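Local coordinates for austinoid biosynthesis clusters protein H (Emericella nidulans FGSC A4, PDB 5X9K) that takes part, as a homodimeric member of the Trt14 isomerase family, in the biosynthesis of the fungal meroterpenoids austinol and dehydroaustinol, at residues 43-54 with 73-84. Sequence-based numbering, arbitrary orientation.
Sequences LDVESVLSFMSP and KEESKADFQGLK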
ATOM      1  N   LEU A  43      -4.540  22.534  -0.789  1.00 23.11           N
ATOM      2  CA  LEU A  43      -4.918  22.594  -2.198  1.00 23.95           C
ATOM      3  C   LEU A  43      -4.248  23.767  -2.901  1.00 28.43           C
ATOM      4  O   LEU A  43      -4.861  24.456  -3.720  1.00 26.20           O
ATOM      5  CB  LEU A  43      -6.440  22.650  -2.352  1.00 22.81           C
ATOM      6  CG  LEU A  43      -7.085  21.316  -1.991  1.00 25.77           C
ATOM      7  CD1 LEU A  43      -8.605  21.420  -1.914  1.00 23.26           C
ATOM      8  CD2 LEU A  43      -6.665  20.274  -3.012  1.00 22.93           C
ATOM      9  N   ASP A  44      -2.966  23.986  -2.587  1.00 26.40           N
ATOM     10  CA  ASP A  44      -2.232  25.148  -3.075  1.00 24.89           C
ATOM     11  C   ASP A  44      -1.034  24.762  -3.935  1.00 29.47           C
ATOM     12  O   ASP A  44      -0.224  25.638  -4.279  1.00 27.49           O
ATOM     13  CB  ASP A  44      -1.794  26.044  -1.904  1.00 25.23           C
ATOM     14  CG  ASP A  44      -0.673  25.428  -1.053  1.00 28.38           C
ATOM     15  OD1 ASP A  44      -0.146  24.343  -1.400  1.00 27.19           O
ATOM     16  OD2 ASP A  44      -0.316  26.038  -0.016  1.00 26.64           O
ATOM     17  N   VAL A  45      -0.893  23.471  -4.262  1.00 26.61           N
ATOM     18  CA  VAL A  45       0.170  22.915  -5.102  1.00 26.38           C
ATOM     19  C   VAL A  45       1.523  22.925  -4.392  1.00 24.29           C
ATOM     20  O   VAL A  45       2.172  21.884  -4.247  1.00 25.75           O
ATOM     21  CB  VAL A  45       0.285  23.655  -6.447  1.00 32.72           C
ATOM     22  CG1 VAL A  45       1.317  22.972  -7.319  1.00 27.31           C
ATOM     23  CG2 VAL A  45      -1.066  23.723  -7.152  1.00 31.48           C
ATOM     24  N   GLU A  46       1.964  24.105  -3.959  1.00 26.61           N
ATOM     25  CA  GLU A  46       3.363  24.274  -3.586  1.00 23.95           C
ATOM     26  C   GLU A  46       3.682  23.802  -2.173  1.00 24.00           C
ATOM     27  O   GLU A  46       4.833  23.455  -1.892  1.00 23.94           O
ATOM     28  CB  GLU A  46       3.749  25.742  -3.729  1.00 27.02           C
ATOM     29  CG  GLU A  46       3.537  26.321  -5.111  1.00 26.37           C
ATOM     30  CD  GLU A  46       4.513  25.770  -6.129  1.00 29.58           C
ATOM     31  OE1 GLU A  46       5.491  25.098  -5.726  1.00 28.02           O
ATOM     32  OE2 GLU A  46       4.291  26.000  -7.337  1.00 33.17           O
ATOM     33  N   SER A  47       2.713  23.813  -1.262  1.00 24.39           N
ATOM     34  CA  SER A  47       3.029  23.446   0.112  1.00 25.01           C
ATOM     35  C   SER A  47       3.459  21.989   0.214  1.00 26.30           C
ATOM     36  O   SER A  47       4.352  21.656   1.004  1.00 26.26           O
ATOM     37  CB  SER A  47       1.837  23.727   1.020  1.00 26.71           C
ATOM     38  OG  SER A  47       1.758  25.112   1.297  1.00 26.68           O
ATOM     39  N   VAL A  48       2.838  21.110  -0.579  1.00 24.59           N
ATOM     40  CA  VAL A  48       3.276  19.718  -0.652  1.00 25.62           C
ATOM     41  C   VAL A  48       4.660  19.631  -1.278  1.00 21.81           C
ATOM     42  O   VAL A  48       5.566  18.981  -0.741  1.00 22.38           O
ATOM     43  CB  VAL A  48       2.263  18.866  -1.441  1.00 25.62           C
ATOM     44  CG1 VAL A  48       2.764  17.466  -1.560  1.00 25.58           C
ATOM     45  CG2 VAL A  48       0.904  18.870  -0.759  1.00 25.78           C
ATOM     46  N   LEU A  49       4.847  20.298  -2.419  1.00 22.60           N
ATOM     47  CA  LEU A  49       6.133  20.241  -3.101  1.00 22.06           C
ATOM     48  C   LEU A  49       7.251  20.789  -2.233  1.00 22.30           C
ATOM     49  O   LEU A  49       8.399  20.358  -2.368  1.00 20.15           O
ATOM     50  CB  LEU A  49       6.073  21.020  -4.415  1.00 24.75           C
ATOM     51  CG  LEU A  49       5.212  20.465  -5.545  1.00 26.39           C
ATOM     52  CD1 LEU A  49       5.086  21.542  -6.618  1.00 29.13           C
ATOM     53  CD2 LEU A  49       5.825  19.196  -6.110  1.00 23.41           C
ATOM     54  N   SER A  50       6.951  21.749  -1.357  1.00 21.03           N
ATOM     55  CA  SER A  50       8.002  22.352  -0.548  1.00 24.16           C
ATOM     56  C   SER A  50       8.523  21.413   0.533  1.00 29.37           C
ATOM     57  O   SER A  50       9.565  21.698   1.134  1.00 24.89           O
ATOM     58  CB  SER A  50       7.504  23.653   0.086  1.00 27.79           C
ATOM     59  OG  SER A  50       6.648  23.384   1.177  1.00 27.53           O
ATOM     60  N   PHE A  51       7.833  20.309   0.794  1.00 18.95           N
ATOM     61  CA  PHE A  51       8.297  19.309   1.743  1.00 23.26           C
ATOM     62  C   PHE A  51       9.028  18.149   1.074  1.00 21.27           C
ATOM     63  O   PHE A  51       9.404  17.194   1.760  1.00 22.06           O
ATOM     64  CB  PHE A  51       7.114  18.784   2.563  1.00 22.49           C
ATOM     65  CG  PHE A  51       6.916  19.500   3.873  1.00 26.00           C
ATOM     66  CD1 PHE A  51       6.187  20.682   3.935  1.00 27.56           C
ATOM     67  CD2 PHE A  51       7.442  18.979   5.047  1.00 27.43           C
ATOM     68  CE1 PHE A  51       5.996  21.344   5.147  1.00 30.11           C
ATOM     69  CE2 PHE A  51       7.255  19.635   6.264  1.00 32.14           C
ATOM     70  CZ  PHE A  51       6.531  20.820   6.309  1.00 28.73           C
ATOM     71  N   MET A  52       9.243  18.208  -0.238  1.00 19.23           N
ATOM     72  CA  MET A  52       9.983  17.192  -0.972  1.00 16.96           C
ATOM     73  C   MET A  52      11.353  17.746  -1.359  1.00 21.42           C
ATOM     74  O   MET A  52      11.454  18.874  -1.858  1.00 19.94           O
ATOM     75  CB  MET A  52       9.201  16.751  -2.215  1.00 20.61           C
ATOM     76  CG  MET A  52       7.837  16.203  -1.868  1.00 21.23           C
ATOM     77  SD  MET A  52       6.871  15.954  -3.360  1.00 30.89           S
ATOM     78  CE  MET A  52       5.291  15.442  -2.746  1.00 37.06           C
ATOM     79  N   SER A  53      12.408  16.976  -1.086  1.00 18.79           N
ATOM     80  CA  SER A  53      13.731  17.399  -1.510  1.00 23.37           C
ATOM     81  C   SER A  53      13.809  17.411  -3.041  1.00 24.78           C
ATOM     82  O   SER A  53      13.017  16.750  -3.720  1.00 23.52           O
ATOM     83  CB  SER A  53      14.810  16.492  -0.902  1.00 21.52           C
ATOM     84  OG  SER A  53      14.779  15.172  -1.402  1.00 24.49           O
ATOM     85  N   PRO A  54      14.725  18.202  -3.612  1.00 23.38           N
ATOM     86  CA  PRO A  54      14.820  18.248  -5.088  1.00 22.75           C
ATOM     87  C   PRO A  54      14.990  16.878  -5.740  1.00 22.43           C
ATOM     88  O   PRO A  54      14.449  16.640  -6.828  1.00 26.85           O
ATOM     89  CB  PRO A  54      16.044  19.144  -5.329  1.00 27.54           C
ATOM     90  CG  PRO A  54      16.170  19.996  -4.085  1.00 22.31           C
ATOM     91  CD  PRO A  54      15.657  19.140  -2.949  1.00 25.39           C
ATOM     92  N   LYS A  73      10.152  14.821  -8.800  1.00 26.20           N
ATOM     93  CA  LYS A  73       9.378  15.895  -8.190  1.00 25.63           C
ATOM     94  C   LYS A  73       8.804  16.822  -9.259  1.00 29.56           C
ATOM     95  O   LYS A  73       7.638  17.242  -9.177  1.00 25.64           O
ATOM     96  CB  LYS A  73      10.263  16.654  -7.201  1.00 24.25           C
ATOM     97  CG  LYS A  73       9.539  17.691  -6.401  1.00 24.70           C
ATOM     98  CD  LYS A  73      10.491  18.418  -5.461  1.00 24.68           C
ATOM     99  CE  LYS A  73       9.911  19.760  -5.053  1.00 24.48           C
ATOM    100  NZ  LYS A  73      10.821  20.453  -4.115  1.00 23.44           N
ATOM    101  N   GLU A  74       9.597  17.110 -10.297  1.00 26.86           N
ATOM    102  CA  GLU A  74       9.129  17.949 -11.397  1.00 30.30           C
ATOM    103  C   GLU A  74       7.948  17.317 -12.117  1.00 29.86           C
ATOM    104  O   GLU A  74       6.973  18.005 -12.447  1.00 33.51           O
ATOM    105  CB  GLU A  74      10.278  18.199 -12.377  1.00 29.99           C
ATOM    106  CG  GLU A  74      10.009  19.282 -13.410  1.00 42.04           C
ATOM    107  CD  GLU A  74      11.252  19.620 -14.221  1.00 46.01           C
ATOM    108  OE1 GLU A  74      11.345  19.166 -15.383  1.00 51.84           O
ATOM    109  OE2 GLU A  74      12.142  20.321 -13.689  1.00 43.52           O
ATOM    110  N   GLU A  75       8.018  16.009 -12.373  1.00 25.21           N
ATOM    111  CA  GLU A  75       6.909  15.317 -13.024  1.00 26.80           C
ATOM    112  C   GLU A  75       5.655  15.288 -12.151  1.00 29.11           C
ATOM    113  O   GLU A  75       4.537  15.278 -12.674  1.00 28.47           O
ATOM    114  CB  GLU A  75       7.331  13.890 -13.392  1.00 26.24           C
ATOM    115  CG  GLU A  75       8.163  13.782 -14.652  1.00 26.35           C
ATOM    116  CD  GLU A  75       8.740  12.392 -14.833  1.00 31.28           C
ATOM    117  OE1 GLU A  75       9.024  11.740 -13.808  1.00 26.79           O
ATOM    118  OE2 GLU A  75       8.905  11.946 -15.993  1.00 27.81           O
ATOM    119  N   SER A  76       5.804  15.278 -10.832  1.00 30.80           N
ATOM    120  CA  SER A  76       4.619  15.125 -10.002  1.00 32.19           C
ATOM    121  C   SER A  76       3.840  16.421  -9.815  1.00 33.28           C
ATOM    122  O   SER A  76       2.718  16.373  -9.300  1.00 30.29           O
ATOM    123  CB  SER A  76       5.002  14.562  -8.637  1.00 31.63           C
ATOM    124  OG  SER A  76       5.727  15.512  -7.876  1.00 32.56           O
ATOM    125  N   LYS A  77       4.392  17.570 -10.216  1.00 32.49           N
ATOM    126  CA  LYS A  77       3.700  18.834  -9.963  1.00 30.05           C
ATOM    127  C   LYS A  77       2.330  18.873 -10.632  1.00 34.01           C
ATOM    128  O   LYS A  77       1.391  19.471 -10.090  1.00 32.83           O
ATOM    129  CB  LYS A  77       4.554  20.013 -10.431  1.00 32.83           C
ATOM    130  CG  LYS A  77       3.945  21.367 -10.085  1.00 35.26           C
ATOM    131  CD  LYS A  77       4.966  22.489 -10.102  1.00 30.99           C
ATOM    132  CE  LYS A  77       4.352  23.767  -9.571  1.00 30.92           C
ATOM    133  NZ  LYS A  77       5.170  24.956  -9.896  1.00 29.74           N
ATOM    134  N   ALA A  78       2.191  18.239 -11.798  1.00 29.24           N
ATOM    135  CA  ALA A  78       0.889  18.178 -12.454  1.00 33.72           C
ATOM    136  C   ALA A  78      -0.162  17.520 -11.565  1.00 35.04           C
ATOM    137  O   ALA A  78      -1.331  17.923 -11.588  1.00 35.37           O
ATOM    138  CB  ALA A  78       1.014  17.429 -13.782  1.00 30.96           C
ATOM    139  N   ASP A  79       0.238  16.510 -10.777  1.00 30.55           N
ATOM    140  CA  ASP A  79      -0.702  15.828  -9.892  1.00 32.51           C
ATOM    141  C   ASP A  79      -1.257  16.780  -8.844  1.00 34.52           C
ATOM    142  O   ASP A  79      -2.460  16.782  -8.566  1.00 31.38           O
ATOM    143  CB  ASP A  79      -0.026  14.628  -9.217  1.00 36.48           C
ATOM    144  CG  ASP A  79       0.260  13.475 -10.188  1.00 40.96           C
ATOM    145  OD1 ASP A  79      -0.556  13.238 -11.101  1.00 45.24           O
ATOM    146  OD2 ASP A  79       1.301  12.796 -10.028  1.00 42.70           O
ATOM    147  N   PHE A  80      -0.395  17.596  -8.239  1.00 29.72           N
ATOM    148  CA  PHE A  80      -0.886  18.536  -7.238  1.00 33.80           C
ATOM    149  C   PHE A  80      -1.649  19.688  -7.882  1.00 32.68           C
ATOM    150  O   PHE A  80      -2.558  20.260  -7.259  1.00 29.04           O
ATOM    151  CB  PHE A  80       0.282  19.025  -6.380  1.00 33.12           C
ATOM    152  CG  PHE A  80       1.128  17.895  -5.844  1.00 34.62           C
ATOM    153  CD1 PHE A  80       0.609  17.010  -4.913  1.00 32.92           C
ATOM    154  CD2 PHE A  80       2.421  17.700  -6.297  1.00 36.89           C
ATOM    155  CE1 PHE A  80       1.374  15.959  -4.435  1.00 36.99           C
ATOM    156  CE2 PHE A  80       3.191  16.655  -5.817  1.00 36.21           C
ATOM    157  CZ  PHE A  80       2.662  15.782  -4.888  1.00 34.50           C
ATOM    158  N   GLN A  81      -1.323  20.020  -9.134  1.00 31.20           N
ATOM    159  CA  GLN A  81      -2.133  20.991  -9.858  1.00 34.74           C
ATOM    160  C   GLN A  81      -3.554  20.476 -10.034  1.00 34.00           C
ATOM    161  O   GLN A  81      -4.518  21.238  -9.903  1.00 32.63           O
ATOM    162  CB  GLN A  81      -1.492  21.308 -11.207  1.00 36.02           C
ATOM    163  CG  GLN A  81      -0.183  22.063 -11.077  1.00 44.25           C
ATOM    164  CD  GLN A  81       0.504  22.305 -12.408  1.00 50.91           C
ATOM    165  OE1 GLN A  81       0.134  21.725 -13.432  1.00 55.93           O
ATOM    166  NE2 GLN A  81       1.510  23.171 -12.398  1.00 51.53           N
ATOM    167  N   GLY A  82      -3.702  19.174 -10.298  1.00 33.06           N
ATOM    168  CA  GLY A  82      -5.032  18.606 -10.459  1.00 29.75           C
ATOM    169  C   GLY A  82      -5.823  18.593  -9.166  1.00 30.55           C
ATOM    170  O   GLY A  82      -7.025  18.869  -9.163  1.00 29.35           O
ATOM    171  N   LEU A  83      -5.166  18.265  -8.047  1.00 31.03           N
ATOM    172  CA  LEU A  83      -5.832  18.352  -6.750  1.00 31.84           C
ATOM    173  C   LEU A  83      -6.461  19.724  -6.557  1.00 27.95           C
ATOM    174  O   LEU A  83      -7.636  19.843  -6.184  1.00 25.39           O
ATOM    175  CB  LEU A  83      -4.843  18.066  -5.615  1.00 32.44           C
ATOM    176  CG  LEU A  83      -4.668  16.646  -5.084  1.00 32.86           C
ATOM    177  CD1 LEU A  83      -3.676  16.657  -3.925  1.00 27.64           C
ATOM    178  CD2 LEU A  83      -5.994  16.056  -4.649  1.00 30.75           C
ATOM    179  N   LYS A  84      -5.689  20.777  -6.830  1.00 27.87           N
ATOM    180  CA  LYS A  84      -6.198  22.134  -6.677  1.00 29.29           C
ATOM    181  C   LYS A  84      -7.393  22.379  -7.592  1.00 29.61           C
ATOM    182  O   LYS A  84      -8.432  22.892  -7.157  1.00 29.66           O
ATOM    183  CB  LYS A  84      -5.079  23.133  -6.966  1.00 30.70           C
ATOM    184  CG  LYS A  84      -5.502  24.580  -6.838  1.00 30.69           C
ATOM    185  CD  LYS A  84      -4.301  25.491  -6.884  1.00 32.51           C
ATOM    186  CE  LYS A  84      -4.730  26.941  -7.077  1.00 39.52           C
ATOM    187  NZ  LYS A  84      -5.218  27.156  -8.474  1.00 47.49           N
TER
HETATM  188  O   HOH W   1      -2.480  21.184  -4.749  1.00 27.06           O
HETATM  189  O   HOH W   2      13.014  14.441  -7.878  1.00 22.53           O
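The ring of Phe80 packs against helix 46-49, with Val48 CG1 over one face, 4.0 Å from the ring centroid in a CH-pi contact. Obliquely to the same ring come Leu49 CD2 and the flexible thioether end of Met52, a Met-aromatic contact in which Met52 CE reaches Phe80 CZ at 3.4 Å. Leu49 is a knob in a hole formed by Lys73, Ser76, Lys77 and Phe80. The extended chain of Lys77 (chi1 -175°) supports Leu49 CD1 and carries NZ past it to the syn lone pair of Glu46 OE2, 2.9 Å from Lys77 NZ, in a salt bridge. The aliphatic chain of Lys73 packs by Met52 CB and Leu49 CD2, while its NZ gives Met52 O a 2.8 Å hydrogen bond and Leu49 O a weak one, gripping the type I turn from Leu49 to Met52. Val45 CG2 lies 3.7 Å from Lys84 CD, and Leu43 CD2 rests by Leu83 CB. Water 1 joins Val45 N to Phe80 O. Asp44 OD1 takes the N-H of Ser47 in an Asx motif just ahead of the short helix, whose N-cap position is Val45. A short helix with flanking loop and strand thus lies on helix 73-86, consistent with an NTF2-like (SnoaL-like) alpha+beta fold, helices packed against a curled mixed sheet.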